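Long-range contacts in adhesion and penetration protein autotransporter (Haemophilus influenzae, PDB 3SYJ), which promotes adherence to and invasion of host cells and bacterial aggregation through its secreted passenger domain, and is probably also a serine protease: residues A[559-564]-A[581-586]; A[633-638]-A[653-658]; A[568-573]-A[585-590]; A[486-491]-A[511-516]. All blocks are in the same frame, centred on the assembly; numbering follows the deposited sequence.

Contact 1. Residues A[559-564]-A[581-586]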
loop_
_atom_site.group_PDB
_atom_site.type_symbol
_atom_site.label_atom_id
_atom_site.label_comp_id
_atom_site.label_asym_id
_atom_site.label_seq_id
_atom_site.Cartn_x
_atom_site.Cartn_y
_atom_site.Cartn_z
ATOM N N TYR A 559 -17.391 -29.689 10.205
ATOM C CA TYR A 559 -18.766 -30.098 9.963
ATOM C C TYR A 559 -18.832 -30.878 8.651
ATOM O O TYR A 559 -18.575 -30.338 7.577
ATOM C CB TYR A 559 -19.705 -28.887 9.929
ATOM C CG TYR A 559 -21.146 -29.246 9.645
ATOM C CD1 TYR A 559 -21.781 -30.250 10.358
ATOM C CD2 TYR A 559 -21.871 -28.581 8.665
ATOM C CE1 TYR A 559 -23.095 -30.590 10.106
ATOM C CE2 TYR A 559 -23.192 -28.910 8.403
ATOM C CZ TYR A 559 -23.799 -29.919 9.130
ATOM O OH TYR A 559 -25.112 -30.265 8.882
ATOM N N LYS A 560 -19.177 -32.156 8.751
ATOM C CA LYS A 560 -19.134 -33.050 7.602
ATOM C C LYS A 560 -20.331 -33.992 7.602
ATOM O O LYS A 560 -20.204 -35.175 7.934
ATOM C CB LYS A 560 -17.820 -33.851 7.614
ATOM C CG LYS A 560 -17.715 -34.908 6.513
ATOM C CD LYS A 560 -16.270 -35.311 6.217
ATOM C CE LYS A 560 -15.614 -36.029 7.391
ATOM N NZ LYS A 560 -14.171 -36.361 7.126
ATOM N N PRO A 561 -21.513 -33.466 7.249
ATOM C CA PRO A 561 -22.738 -34.267 7.191
ATOM C C PRO A 561 -22.702 -35.153 5.956
ATOM O O PRO A 561 -21.834 -34.945 5.109
ATOM C CB PRO A 561 -23.821 -33.204 7.030
ATOM C CG PRO A 561 -23.115 -32.090 6.323
ATOM C CD PRO A 561 -21.792 -32.040 7.013
ATOM N N THR A 562 -23.621 -36.110 5.846
ATOM C CA THR A 562 -23.646 -37.017 4.698
ATOM C C THR A 562 -24.416 -36.438 3.517
ATOM O O THR A 562 -24.119 -36.743 2.362
ATOM C CB THR A 562 -24.308 -38.363 5.046
ATOM O OG1 THR A 562 -25.652 -38.126 5.492
ATOM C CG2 THR A 562 -23.519 -39.104 6.126
ATOM N N THR A 563 -25.410 -35.610 3.811
ATOM C CA THR A 563 -26.324 -35.137 2.783
ATOM C C THR A 563 -26.361 -33.621 2.732
ATOM O O THR A 563 -26.109 -32.944 3.726
ATOM C CB THR A 563 -27.749 -35.694 3.016
ATOM O OG1 THR A 563 -27.711 -37.124 2.957
ATOM C CG2 THR A 563 -28.730 -35.175 1.968
ATOM N N GLU A 564 -26.678 -33.091 1.558
ATOM C CA GLU A 564 -26.717 -31.654 1.355
ATOM C C GLU A 564 -27.755 -30.979 2.264
ATOM O O GLU A 564 -27.602 -29.817 2.641
ATOM C CB GLU A 564 -26.983 -31.351 -0.123
ATOM C CG GLU A 564 -25.941 -31.951 -1.084
ATOM C CD GLU A 564 -26.034 -33.478 -1.231
ATOM O OE1 GLU A 564 -27.162 -34.019 -1.281
ATOM O OE2 GLU A 564 -24.973 -34.140 -1.311
ATOM N N THR A 581 -14.076 -25.990 9.345
ATOM C CA THR A 581 -14.190 -26.554 8.002
ATOM C C THR A 581 -15.581 -27.123 7.736
ATOM O O THR A 581 -16.115 -27.888 8.540
ATOM C CB THR A 581 -13.157 -27.681 7.799
ATOM O OG1 THR A 581 -11.839 -27.141 7.945
ATOM C CG2 THR A 581 -13.309 -28.320 6.411
ATOM N N GLN A 582 -16.163 -26.756 6.601
ATOM C CA GLN A 582 -17.442 -27.324 6.201
ATOM C C GLN A 582 -17.321 -28.043 4.856
ATOM O O GLN A 582 -16.835 -27.475 3.875
ATOM C CB GLN A 582 -18.511 -26.237 6.131
ATOM C CG GLN A 582 -19.875 -26.751 5.728
ATOM C CD GLN A 582 -20.891 -25.638 5.600
ATOM O OE1 GLN A 582 -20.563 -24.463 5.760
ATOM N NE2 GLN A 582 -22.133 -26.001 5.305
ATOM N N THR A 583 -17.765 -29.292 4.805
ATOM C CA THR A 583 -17.653 -30.072 3.577
ATOM C C THR A 583 -18.980 -30.190 2.842
ATOM O O THR A 583 -19.010 -30.537 1.666
ATOM C CB THR A 583 -17.127 -31.485 3.854
ATOM O OG1 THR A 583 -18.074 -32.196 4.659
ATOM C CG2 THR A 583 -15.791 -31.424 4.586
ATOM N N LYS A 584 -20.076 -29.898 3.532
ATOM C CA LYS A 584 -21.399 -30.100 2.958
ATOM C C LYS A 584 -22.474 -29.578 3.903
ATOM O O LYS A 584 -22.174 -29.133 5.007
ATOM C CB LYS A 584 -21.622 -31.591 2.693
ATOM C CG LYS A 584 -22.763 -31.901 1.741
ATOM C CD LYS A 584 -22.925 -33.397 1.566
ATOM C CE LYS A 584 -21.651 -34.016 1.028
ATOM N NZ LYS A 584 -21.871 -35.405 0.549
ATOM N N GLY A 585 -23.727 -29.633 3.471
ATOM C CA GLY A 585 -24.836 -29.287 4.337
ATOM C C GLY A 585 -24.934 -27.801 4.582
ATOM O O GLY A 585 -24.404 -27.003 3.813
ATOM N N LYS A 586 -25.623 -27.433 5.656
ATOM C CA LYS A 586 -25.828 -26.033 5.991
ATOM C C LYS A 586 -25.279 -25.723 7.373
ATOM O O LYS A 586 -25.522 -26.461 8.327
ATOM C CB LYS A 586 -27.312 -25.661 5.893
ATOM C CG LYS A 586 -27.880 -25.836 4.492
ATOM C CD LYS A 586 -29.295 -25.300 4.384
ATOM C CE LYS A 586 -30.305 -26.212 5.067
ATOM N NZ LYS A 586 -30.823 -27.269 4.160
#
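Tyr559 and Lys584 meet where two coils of the beta-helix leave their parallel pairing and turn a corner. The backbone holds the start: Tyr559 N gives a hydrogen bond to Thr581 O at 2.8 Å, and Thr583 N returns one to Tyr559 O. Lys584 then runs alongside the 559-564 loop, its CG anti to the backbone N (chi1 -163°), which sends the chain past the proline. Lys584 CB lies 4.0 Å from Pro561 CG; Lys584 CG passes the backbone of Thr563 and Glu564; Lys584 CD packs 3.6 Å from Glu564 OE2; Lys584 CE lies 3.9 Å from Thr562 O and a little farther from Glu564 OE2. A bend at chi3 (-59°) then turns Lys584 NZ to Thr562 O, 3.2 Å away, which it reaches from above the carbonyl plane. Glu564 OE2 adds a long salt bridge to Lys584 NZ at 3.8 Å, its chain crossing that of the lysine. On the inner side, the Tyr559 ring carries Pro561 CD over one face and brings Tyr559 CE2 to 3.4 Å from Lys586 O, while Gln582 NE2 donates to Lys584 O and also to Ser638 O of the next coil. One ammonium group shared between a carbonyl and a carboxylate thus holds the corner on its outer side, and an aromatic ring with an amide whose NE2 is hydrogen-bonded to two carbonyl oxygens holds it within.

Contact 2. Residues A[633-638]-A[653-658]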
loop_
_atom_site.group_PDB
_atom_site.type_symbol
_atom_site.label_atom_id
_atom_site.label_comp_id
_atom_site.label_asym_id
_atom_site.label_seq_id
_atom_site.Cartn_x
_atom_site.Cartn_y
_atom_site.Cartn_z
ATOM N N GLN A 633 -12.900 -22.536 6.307
ATOM C CA GLN A 633 -12.745 -23.194 5.025
ATOM C C GLN A 633 -14.056 -23.855 4.661
ATOM O O GLN A 633 -14.375 -24.940 5.145
ATOM C CB GLN A 633 -11.618 -24.226 5.090
ATOM C CG GLN A 633 -10.439 -23.755 5.915
ATOM C CD GLN A 633 -9.196 -24.596 5.710
ATOM O OE1 GLN A 633 -9.146 -25.452 4.822
ATOM N NE2 GLN A 633 -8.176 -24.353 6.533
ATOM N N ILE A 634 -14.828 -23.188 3.819
ATOM C CA ILE A 634 -16.083 -23.744 3.354
ATOM C C ILE A 634 -15.780 -24.453 2.043
ATOM O O ILE A 634 -15.793 -23.837 0.981
ATOM C CB ILE A 634 -17.140 -22.637 3.158
ATOM C CG1 ILE A 634 -17.095 -21.650 4.329
ATOM C CG2 ILE A 634 -18.533 -23.224 2.993
ATOM C CD1 ILE A 634 -17.173 -22.304 5.706
ATOM N N LYS A 635 -15.470 -25.744 2.137
ATOM C CA LYS A 635 -15.053 -26.542 0.987
ATOM C C LYS A 635 -16.243 -27.106 0.222
ATOM O O LYS A 635 -16.084 -27.714 -0.836
ATOM C CB LYS A 635 -14.160 -27.699 1.437
ATOM C CG LYS A 635 -12.891 -27.277 2.161
ATOM C CD LYS A 635 -12.039 -28.492 2.484
ATOM C CE LYS A 635 -10.718 -28.100 3.125
ATOM N NZ LYS A 635 -9.926 -29.312 3.474
ATOM N N GLY A 636 -17.437 -26.918 0.766
ATOM C CA GLY A 636 -18.635 -27.423 0.128
ATOM C C GLY A 636 -19.826 -27.097 0.989
ATOM O O GLY A 636 -19.671 -26.790 2.169
ATOM N N GLY A 637 -21.016 -27.156 0.403
ATOM C CA GLY A 637 -22.225 -26.788 1.108
ATOM C C GLY A 637 -22.419 -25.284 1.232
ATOM O O GLY A 637 -21.993 -24.506 0.376
ATOM N N SER A 638 -23.067 -24.875 2.316
ATOM C CA SER A 638 -23.444 -23.491 2.495
ATOM C C SER A 638 -23.258 -23.023 3.943
ATOM O O SER A 638 -23.793 -23.634 4.874
ATOM C CB SER A 638 -24.899 -23.316 2.072
ATOM O OG SER A 638 -25.162 -21.959 1.751
ATOM N N THR A 653 -12.197 -18.951 3.207
ATOM C CA THR A 653 -11.896 -19.573 1.927
ATOM C C THR A 653 -13.065 -20.446 1.477
ATOM O O THR A 653 -13.369 -21.468 2.093
ATOM C CB THR A 653 -10.620 -20.427 1.984
ATOM O OG1 THR A 653 -9.511 -19.598 2.348
ATOM C CG2 THR A 653 -10.351 -21.053 0.624
ATOM N N VAL A 654 -13.724 -20.026 0.406
ATOM C CA VAL A 654 -14.866 -20.752 -0.121
ATOM C C VAL A 654 -14.475 -21.323 -1.477
ATOM O O VAL A 654 -14.036 -20.587 -2.364
ATOM C CB VAL A 654 -16.080 -19.824 -0.264
ATOM C CG1 VAL A 654 -17.337 -20.624 -0.546
ATOM C CG2 VAL A 654 -16.244 -18.991 0.993
ATOM N N SER A 655 -14.622 -22.633 -1.636
ATOM C CA SER A 655 -14.106 -23.299 -2.822
ATOM C C SER A 655 -15.125 -24.257 -3.428
ATOM O O SER A 655 -16.249 -24.367 -2.943
ATOM C CB SER A 655 -12.801 -24.026 -2.497
ATOM O OG SER A 655 -12.998 -24.993 -1.489
ATOM N N ASN A 656 -14.721 -24.946 -4.493
ATOM C CA ASN A 656 -15.621 -25.810 -5.251
ATOM C C ASN A 656 -16.925 -25.088 -5.573
ATOM O O ASN A 656 -16.902 -23.972 -6.075
ATOM C CB ASN A 656 -15.878 -27.107 -4.492
ATOM C CG ASN A 656 -14.598 -27.835 -4.150
ATOM O OD1 ASN A 656 -13.762 -28.080 -5.022
ATOM N ND2 ASN A 656 -14.432 -28.183 -2.876
ATOM N N ASN A 657 -18.054 -25.728 -5.284
ATOM C CA ASN A 657 -19.362 -25.115 -5.483
ATOM C C ASN A 657 -19.969 -24.644 -4.171
ATOM O O ASN A 657 -21.185 -24.579 -4.034
ATOM C CB ASN A 657 -20.320 -26.097 -6.155
ATOM C CG ASN A 657 -19.822 -26.562 -7.505
ATOM O OD1 ASN A 657 -19.505 -25.752 -8.376
ATOM N ND2 ASN A 657 -19.750 -27.876 -7.686
ATOM N N ALA A 658 -19.117 -24.314 -3.208
ATOM C CA ALA A 658 -19.579 -23.911 -1.887
ATOM C C ALA A 658 -20.170 -22.504 -1.910
ATOM O O ALA A 658 -20.058 -21.786 -2.903
ATOM C CB ALA A 658 -18.443 -23.988 -0.891
#
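Gln633 and Ile634 pair in parallel with Thr653 and Val654, Ile634 N donating to Thr653 O at 2.8 Å and Ser655 N to Ile634 O at 3.1 Å, before both chains turn away from the strands. On the buried face Ile634 and Val654 stand next to each other, Ile634 CB 4.2 Å from Val654 CG1. Ile634 CG2, anti to the backbone N and beside the carbonyl carbon, meets Ala658 CB at 4.0 Å. That methyl is wedged against the turning backbone, with Ala658 CB 3.2 Å from Ile634 O and close to Gly636 N as well. Ala658 is brought there by a type II' turn from Ser655, closed by Ala658 N bonding to Ser655 O. At the second position of this turn Asn656 reaches across: its ND2 donates to Lys635 O at 2.7 Å, an almost straight bond (168°) that lies in both the amide plane and the carbonyl plane. With its CG beside the backbone N (chi1 -56°), the amide extends toward the neighbouring coil. The backbone N of Asn656 is taken by Asp711 on the following coil, while the backbone of Lys635 bonds to Gln582 on the preceding one. Short parallel strands followed by stacked turns, repeated from coil to coil, are the mark of the right-handed parallel beta-helix of autotransporter passenger domains, here in its second beta-solenoid repeat region.

Contact 3. Residues A[568-573]-A[585-590]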
loop_
_atom_site.group_PDB
_atom_site.type_symbol
_atom_site.label_atom_id
_atom_site.label_comp_id
_atom_site.label_asym_id
_atom_site.label_seq_id
_atom_site.Cartn_x
_atom_site.Cartn_y
_atom_site.Cartn_z
ATOM N N LEU A 568 -26.381 -27.460 10.765
ATOM C CA LEU A 568 -25.766 -27.312 12.072
ATOM C C LEU A 568 -25.906 -25.859 12.513
ATOM O O LEU A 568 -25.429 -24.944 11.842
ATOM C CB LEU A 568 -24.286 -27.712 12.026
ATOM C CG LEU A 568 -23.433 -27.478 13.282
ATOM C CD1 LEU A 568 -24.072 -28.085 14.525
ATOM C CD2 LEU A 568 -22.013 -28.033 13.084
ATOM N N LEU A 569 -26.575 -25.651 13.637
ATOM C CA LEU A 569 -26.736 -24.312 14.168
ATOM C C LEU A 569 -25.758 -24.079 15.309
ATOM O O LEU A 569 -25.727 -24.841 16.276
ATOM C CB LEU A 569 -28.175 -24.098 14.646
ATOM C CG LEU A 569 -28.439 -22.879 15.544
ATOM C CD1 LEU A 569 -28.105 -21.581 14.823
ATOM C CD2 LEU A 569 -29.889 -22.864 16.044
ATOM N N LEU A 570 -24.950 -23.035 15.186
ATOM C CA LEU A 570 -24.093 -22.607 16.284
ATOM C C LEU A 570 -24.611 -21.275 16.814
ATOM O O LEU A 570 -24.562 -20.257 16.117
ATOM C CB LEU A 570 -22.643 -22.476 15.814
ATOM C CG LEU A 570 -22.094 -23.738 15.147
ATOM C CD1 LEU A 570 -20.744 -23.483 14.499
ATOM C CD2 LEU A 570 -22.002 -24.863 16.161
ATOM N N SER A 571 -25.117 -21.274 18.042
ATOM C CA SER A 571 -25.746 -20.073 18.569
ATOM C C SER A 571 -25.015 -19.539 19.788
ATOM O O SER A 571 -25.482 -18.602 20.430
ATOM C CB SER A 571 -27.212 -20.341 18.920
ATOM O OG SER A 571 -27.304 -21.241 20.014
ATOM N N GLY A 572 -23.874 -20.140 20.105
ATOM C CA GLY A 572 -23.107 -19.733 21.270
ATOM C C GLY A 572 -21.882 -18.920 20.897
ATOM O O GLY A 572 -21.954 -17.701 20.742
ATOM N N GLY A 573 -20.746 -19.588 20.740
ATOM C CA GLY A 573 -19.541 -18.886 20.351
ATOM C C GLY A 573 -18.374 -19.784 20.002
ATOM O O GLY A 573 -18.342 -20.963 20.383
ATOM N N GLY A 585 -23.727 -29.633 3.471
ATOM C CA GLY A 585 -24.836 -29.287 4.337
ATOM C C GLY A 585 -24.934 -27.801 4.582
ATOM O O GLY A 585 -24.404 -27.003 3.813
ATOM N N LYS A 586 -25.623 -27.433 5.656
ATOM C CA LYS A 586 -25.828 -26.033 5.991
ATOM C C LYS A 586 -25.279 -25.723 7.373
ATOM O O LYS A 586 -25.522 -26.461 8.327
ATOM C CB LYS A 586 -27.312 -25.661 5.893
ATOM C CG LYS A 586 -27.880 -25.836 4.492
ATOM C CD LYS A 586 -29.295 -25.300 4.384
ATOM C CE LYS A 586 -30.305 -26.212 5.067
ATOM N NZ LYS A 586 -30.823 -27.269 4.160
ATOM N N LEU A 587 -24.528 -24.627 7.465
ATOM C CA LEU A 587 -23.898 -24.224 8.713
ATOM C C LEU A 587 -24.293 -22.787 9.046
ATOM O O LEU A 587 -24.005 -21.868 8.279
ATOM C CB LEU A 587 -22.376 -24.355 8.597
ATOM C CG LEU A 587 -21.523 -23.951 9.798
ATOM C CD1 LEU A 587 -21.866 -24.799 11.016
ATOM C CD2 LEU A 587 -20.048 -24.074 9.454
ATOM N N PHE A 588 -24.957 -22.600 10.186
ATOM C CA PHE A 588 -25.441 -21.280 10.587
ATOM C C PHE A 588 -24.680 -20.757 11.786
ATOM O O PHE A 588 -24.567 -21.442 12.801
ATOM C CB PHE A 588 -26.940 -21.321 10.931
ATOM C CG PHE A 588 -27.848 -21.127 9.744
ATOM C CD1 PHE A 588 -27.902 -22.072 8.736
ATOM C CD2 PHE A 588 -28.652 -20.005 9.643
ATOM C CE1 PHE A 588 -28.737 -21.897 7.642
ATOM C CE2 PHE A 588 -29.490 -19.828 8.555
ATOM C CZ PHE A 588 -29.533 -20.777 7.558
ATOM N N PHE A 589 -24.148 -19.546 11.660
ATOM C CA PHE A 589 -23.630 -18.806 12.806
ATOM C C PHE A 589 -24.692 -17.788 13.177
ATOM O O PHE A 589 -25.056 -16.938 12.364
ATOM C CB PHE A 589 -22.324 -18.090 12.464
ATOM C CG PHE A 589 -21.212 -19.011 12.056
ATOM C CD1 PHE A 589 -20.271 -19.437 12.980
ATOM C CD2 PHE A 589 -21.104 -19.443 10.746
ATOM C CE1 PHE A 589 -19.239 -20.282 12.603
ATOM C CE2 PHE A 589 -20.087 -20.285 10.360
ATOM C CZ PHE A 589 -19.148 -20.710 11.291
ATOM N N SER A 590 -25.211 -17.881 14.395
ATOM C CA SER A 590 -26.376 -17.086 14.750
ATOM C C SER A 590 -26.357 -16.646 16.206
ATOM O O SER A 590 -25.716 -17.273 17.052
ATOM C CB SER A 590 -27.648 -17.898 14.483
ATOM O OG SER A 590 -28.819 -17.135 14.742
#
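Leu568 and Leu587 open a run of three parallel pairs between consecutive coils of the beta-helix, continued by Leu569 with Phe588 and Leu570 with Phe589. The N-to-C directions of strands 568-570 and 586-589 differ by 12°, and four backbone hydrogen bonds join them, from Leu568 N on Lys586 O to Ser590 N on Leu570 O. The tight part is the face of Leu568, Leu570, Leu587 and Phe589. Leu587 turns its CD1 methyl toward the other strand, 3.8 Å from Leu568 CD2 and 3.9 Å from Leu570 CD1, so one methyl touches both leucines. Leu570 lies side by side with Phe589, whose ring also packs edge-to-face with Phe627. The other face is joined more sparsely: Leu569 CD1 approaches Phe588 CB at 4.1 Å, while the Phe588 ring leads away to Thr671 and Cys673. Lys586, at the partly exposed end, sends its chain outward to a salt bridge between NZ and Asp565. The last pair within the two segments is Leu570 with Phe589; beyond it Ser571 CA lies 3.2 Å from Ser590 O in a CA-H...O contact. Leu569 reaches across to the neighbouring strand and sets CD1 3.7 Å from Ser590 CB.

Contact 4. Residues A[486-491]-A[511-516]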
loop_
_atom_site.group_PDB
_atom_site.type_symbol
_atom_site.label_atom_id
_atom_site.label_comp_id
_atom_site.label_asym_id
_atom_site.label_seq_id
_atom_site.Cartn_x
_atom_site.Cartn_y
_atom_site.Cartn_z
ATOM N N SER A 486 -8.893 -36.311 19.686
ATOM C CA SER A 486 -9.929 -35.966 18.728
ATOM C C SER A 486 -11.179 -36.804 18.926
ATOM O O SER A 486 -11.105 -37.950 19.366
ATOM C CB SER A 486 -9.403 -36.092 17.302
ATOM O OG SER A 486 -8.452 -35.073 17.046
ATOM N N LEU A 487 -12.327 -36.211 18.618
ATOM C CA LEU A 487 -13.609 -36.879 18.774
ATOM C C LEU A 487 -14.473 -36.614 17.560
ATOM O O LEU A 487 -14.335 -35.581 16.905
ATOM C CB LEU A 487 -14.339 -36.359 20.010
ATOM C CG LEU A 487 -13.678 -36.548 21.371
ATOM C CD1 LEU A 487 -14.431 -35.764 22.436
ATOM C CD2 LEU A 487 -13.622 -38.030 21.718
ATOM N N THR A 488 -15.357 -37.557 17.259
ATOM C CA THR A 488 -16.417 -37.336 16.292
ATOM C C THR A 488 -17.751 -37.457 17.010
ATOM O O THR A 488 -17.941 -38.368 17.819
ATOM C CB THR A 488 -16.394 -38.385 15.174
ATOM O OG1 THR A 488 -15.179 -38.263 14.434
ATOM C CG2 THR A 488 -17.568 -38.183 14.233
ATOM N N PHE A 489 -18.664 -36.536 16.716
ATOM C CA PHE A 489 -20.042 -36.624 17.198
ATOM C C PHE A 489 -21.007 -36.744 16.022
ATOM O O PHE A 489 -20.735 -36.240 14.926
ATOM C CB PHE A 489 -20.432 -35.366 17.971
ATOM C CG PHE A 489 -19.712 -35.183 19.278
ATOM C CD1 PHE A 489 -20.316 -35.546 20.468
ATOM C CD2 PHE A 489 -18.463 -34.599 19.322
ATOM C CE1 PHE A 489 -19.675 -35.359 21.679
ATOM C CE2 PHE A 489 -17.811 -34.404 20.531
ATOM C CZ PHE A 489 -18.418 -34.782 21.710
ATOM N N LYS A 490 -22.138 -37.402 16.248
ATOM C CA LYS A 490 -23.258 -37.299 15.321
ATOM C C LYS A 490 -23.995 -36.006 15.653
ATOM O O LYS A 490 -24.069 -35.096 14.830
ATOM C CB LYS A 490 -24.171 -38.511 15.446
ATOM C CG LYS A 490 -23.495 -39.797 15.015
ATOM C CD LYS A 490 -24.312 -41.017 15.397
ATOM C CE LYS A 490 -23.507 -42.293 15.212
ATOM N NZ LYS A 490 -24.024 -43.383 16.083
ATOM N N ARG A 491 -24.521 -35.927 16.872
ATOM C CA ARG A 491 -24.937 -34.651 17.443
ATOM C C ARG A 491 -24.370 -34.511 18.854
ATOM O O ARG A 491 -24.174 -35.507 19.559
ATOM C CB ARG A 491 -26.463 -34.507 17.462
ATOM C CG ARG A 491 -27.204 -35.624 18.161
ATOM C CD ARG A 491 -28.728 -35.391 18.150
ATOM N NE ARG A 491 -29.127 -34.630 19.320
ATOM C CZ ARG A 491 -29.561 -35.175 20.450
ATOM N NH1 ARG A 491 -29.690 -36.490 20.565
ATOM N NH2 ARG A 491 -29.874 -34.396 21.467
ATOM N N ASN A 511 -9.130 -32.142 17.292
ATOM C CA ASN A 511 -10.202 -31.926 16.330
ATOM C C ASN A 511 -11.541 -32.434 16.847
ATOM O O ASN A 511 -11.608 -33.497 17.450
ATOM C CB ASN A 511 -9.883 -32.609 15.003
ATOM C CG ASN A 511 -8.546 -32.181 14.432
ATOM O OD1 ASN A 511 -8.231 -30.991 14.368
ATOM N ND2 ASN A 511 -7.749 -33.155 14.013
ATOM N N VAL A 512 -12.599 -31.660 16.622
ATOM C CA VAL A 512 -13.952 -32.155 16.822
ATOM C C VAL A 512 -14.646 -32.208 15.472
ATOM O O VAL A 512 -14.732 -31.206 14.764
ATOM C CB VAL A 512 -14.782 -31.253 17.766
ATOM C CG1 VAL A 512 -16.118 -31.914 18.096
ATOM C CG2 VAL A 512 -14.026 -30.959 19.038
ATOM N N THR A 513 -15.135 -33.385 15.113
ATOM C CA THR A 513 -15.908 -33.532 13.890
ATOM C C THR A 513 -17.379 -33.748 14.245
ATOM O O THR A 513 -17.702 -34.517 15.144
ATOM C CB THR A 513 -15.362 -34.695 13.028
ATOM O OG1 THR A 513 -13.968 -34.470 12.764
ATOM C CG2 THR A 513 -16.116 -34.813 11.704
ATOM N N ILE A 514 -18.261 -33.036 13.554
ATOM C CA ILE A 514 -19.697 -33.221 13.707
ATOM C C ILE A 514 -20.269 -33.708 12.380
ATOM O O ILE A 514 -20.091 -33.057 11.348
ATOM C CB ILE A 514 -20.388 -31.919 14.145
ATOM C CG1 ILE A 514 -19.884 -31.504 15.532
ATOM C CG2 ILE A 514 -21.898 -32.095 14.169
ATOM C CD1 ILE A 514 -20.275 -30.103 15.933
ATOM N N THR A 515 -20.927 -34.866 12.403
ATOM C CA THR A 515 -21.424 -35.493 11.173
ATOM C C THR A 515 -22.946 -35.413 10.996
ATOM O O THR A 515 -23.471 -35.735 9.932
ATOM C CB THR A 515 -20.999 -36.971 11.089
ATOM O OG1 THR A 515 -21.522 -37.688 12.217
ATOM C CG2 THR A 515 -19.477 -37.081 11.084
ATOM N N GLY A 516 -23.651 -34.978 12.032
ATOM C CA GLY A 516 -25.096 -34.867 11.963
ATOM C C GLY A 516 -25.769 -36.196 12.239
ATOM O O GLY A 516 -25.101 -37.210 12.422
HETATM O O HOH W 1 -12.447 -35.160 14.756
#
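Phe489 and Thr513 share the shortest of the backbone bonds joining these two neighbouring rungs of the parallel beta-helix, Phe489 N to Thr513 O at 2.7 Å. The strands run parallel, the N-to-C directions of 487-489 and 511-514 differing by 19°. The ladder begins with Leu487 N on Asn511 O, continues through Thr513 N on Leu487 O, and ends with Thr515 N on Phe489 O; a weak bond from Gly516 N to Lys490 O follows as the chains turn. Among the polar side chains, Ser486 extends the ladder at its start. Its OG lies beside its own backbone N (chi1 -69°) and accepts from Asn511 N at 3.0 Å, with a bent angle of 141°, while the amide of Asn511 goes on to Asn556 of the next coil. A water donates to Leu487 O and lies 2.6 Å from Thr513 OG1, joining a main-chain carbonyl of one strand to a hydroxyl of the other. Lys490 packs its CB 3.4 Å from Gly516 O and carries its extended chain outward to a salt bridge with Asp469. Apolar contacts divide between the two faces. On the buried one, Val512 CG1 meets the edge of the Phe489 ring, near its plane, 3.8 Å from CD2, and Ile514 continues the row toward Leu557 of the next coil. On the opposite face Thr488 and Thr513 stand side by side, and Thr488 crosses Thr515 at about a right angle, the two CG2 methyls 3.8 Å apart.

How the contacts relate
From the N terminus, contact 4 comes first, closing one turn of the beta-helix between 486-491 and 511-516. The chain then reaches 559-564, which stacks on contact 4 through Lys560 N and Ile514 O and opens contact 1. Contact 3 opens at 568-573, inside the loop that contact 1 closes, but runs on past its end to 590, so the two interlock, sharing Gly585 and Lys586. Contact 2 follows in series and closes the short loop from 638 to 653, meeting contact 1 through Gln582 and contact 3 through Ser638. Contacts 2 and 4 do not touch, their nearest atoms being about 10 Å apart, with contact 1 bridging them along the solenoid.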